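Local coordinates for m3DLH protein (Halieaceae bacterium, PDB 7JKA), which probably hydrolyses dienelactones or related esters as a member of the dienelactone hydrolase family, and may also act on phosphotriesters, at residues A110-L115 / S144-G149. Residues are numbered along the deposited sequence; the frame is centred on the assembly and turned at random.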
loop_
_atom_site.group_PDB
_atom_site.type_symbol
_atom_site.label_atom_id
_atom_site.label_comp_id
_atom_site.label_asym_id
_atom_site.label_seq_id
_atom_site.Cartn_x
_atom_site.Cartn_y
_atom_site.Cartn_z
ATOM N N ALA A 110 0.322 4.405 -12.368
ATOM C CA ALA A 110 0.553 5.839 -12.515
ATOM C C ALA A 110 1.214 6.418 -11.275
ATOM O O ALA A 110 2.118 7.255 -11.387
ATOM C CB ALA A 110 -0.761 6.566 -12.799
ATOM N N ALA A 111 0.818 5.952 -10.087
ATOM C CA ALA A 111 1.497 6.402 -8.874
ATOM C C ALA A 111 2.952 5.940 -8.852
ATOM O O ALA A 111 3.851 6.724 -8.552
ATOM C CB ALA A 111 0.737 5.935 -7.627
ATOM N N LEU A 112 3.220 4.682 -9.230
ATOM C CA LEU A 112 4.611 4.215 -9.225
ATOM C C LEU A 112 5.448 4.988 -10.237
ATOM O O LEU A 112 6.583 5.396 -9.948
ATOM C CB LEU A 112 4.666 2.713 -9.546
ATOM C CG LEU A 112 6.065 2.087 -9.519
ATOM C CD1 LEU A 112 6.719 2.286 -8.159
ATOM C CD2 LEU A 112 5.987 0.617 -9.886
ATOM N N ASP A 113 4.909 5.175 -11.452
ATOM C CA ASP A 113 5.655 5.907 -12.473
ATOM C C ASP A 113 5.964 7.321 -12.011
ATOM O O ASP A 113 7.073 7.836 -12.232
ATOM C CB ASP A 113 4.851 5.951 -13.762
ATOM C CG ASP A 113 4.833 4.629 -14.486
ATOM O OD1 ASP A 113 5.581 3.695 -14.137
ATOM O OD2 ASP A 113 4.000 4.539 -15.436
ATOM N N THR A 114 4.998 7.957 -11.359
ATOM C CA THR A 114 5.219 9.307 -10.863
ATOM C C THR A 114 6.290 9.331 -9.775
ATOM O O THR A 114 7.128 10.241 -9.742
ATOM C CB THR A 114 3.900 9.875 -10.364
ATOM O OG1 THR A 114 2.954 9.747 -11.438
ATOM C CG2 THR A 114 4.067 11.312 -10.055
ATOM N N LEU A 115 6.283 8.340 -8.887
ATOM C CA LEU A 115 7.348 8.248 -7.898
ATOM C C LEU A 115 8.711 8.145 -8.576
ATOM O O LEU A 115 9.660 8.857 -8.227
ATOM C CB LEU A 115 7.090 7.042 -7.002
ATOM C CG LEU A 115 8.207 6.706 -6.032
ATOM C CD1 LEU A 115 8.228 7.779 -4.963
ATOM C CD2 LEU A 115 7.922 5.300 -5.457
ATOM N N SER A 144 0.694 -6.952 -11.545
ATOM C CA SER A 144 0.813 -6.416 -12.904
ATOM C C SER A 144 2.205 -6.617 -13.478
ATOM O O SER A 144 2.400 -6.446 -14.695
ATOM C CB SER A 144 0.479 -4.924 -12.910
ATOM O OG SER A 144 1.597 -4.156 -12.480
ATOM N N GLY A 145 3.173 -6.970 -12.636
ATOM C CA GLY A 145 4.533 -7.170 -13.095
ATOM C C GLY A 145 5.400 -5.947 -12.995
ATOM O O GLY A 145 6.465 -5.901 -13.628
ATOM N N ALA A 146 4.979 -4.954 -12.222
ATOM C CA ALA A 146 5.764 -3.747 -12.038
ATOM C C ALA A 146 7.089 -4.055 -11.344
ATOM O O ALA A 146 7.236 -5.037 -10.596
ATOM C CB ALA A 146 4.952 -2.726 -11.238
ATOM N N SER A 147 8.072 -3.202 -11.598
ATOM C CA SER A 147 9.411 -3.400 -11.056
ATOM C C SER A 147 9.420 -2.858 -9.631
ATOM O O SER A 147 9.654 -1.675 -9.395
ATOM C CB SER A 147 10.454 -2.712 -11.927
ATOM O OG SER A 147 11.743 -2.911 -11.383
ATOM N N LEU A 148 9.146 -3.741 -8.671
ATOM C CA LEU A 148 9.107 -3.425 -7.239
ATOM C C LEU A 148 9.923 -4.456 -6.495
ATOM O O LEU A 148 9.752 -5.657 -6.720
ATOM C CB LEU A 148 7.690 -3.463 -6.661
ATOM C CG LEU A 148 6.654 -2.463 -7.113
ATOM C CD1 LEU A 148 5.282 -2.926 -6.655
ATOM C CD2 LEU A 148 6.985 -1.100 -6.523
ATOM N N GLY A 149 10.782 -3.999 -5.582
ATOM C CA GLY A 149 11.564 -4.932 -4.797
ATOM C C GLY A 149 10.834 -5.483 -3.589
ATOM O O GLY A 149 11.198 -6.559 -3.104
#
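L112, on helix 101-116, reaches across to A146 and L148. In this alpha/beta-hydrolase fold the contact packs that helix against the loop that follows helix 133-143 and leads into strand 150-154 of the central sheet, by apolar packing without a hydrogen bond between the segments. From CB, which points toward the loop, the side chain of L112 carries CG anti to the backbone N (chi1 -178°), extending the fork outward from the helix. CD2 meets CB of A146 at 3.8 Å and also lies 3.9 Å from CD2 of L148, which CD1 approaches at 3.8 Å. The L148 methyl thus touches both prongs as the two leucines pass in opposite directions. A branched leucine suits this place because one residue can meet two partners, and the single methyl of A146 offers CD2 a small apolar surface. Both loop residues also pack on L141 of helix 133-143, and L112 on V46 of strand 42-48. Immediately before A146, G145 is the first residue to leave helical geometry, in a Schellman motif; at its backbone angles, with phi positive at 92°, a CB would crowd the carbonyl O of S144, hence glycine. On the helix, T114 turns its hydroxyl back to its own backbone: OG1 donates to A110 O at 2.6 Å, from the face of that carbonyl opposite to T114 N.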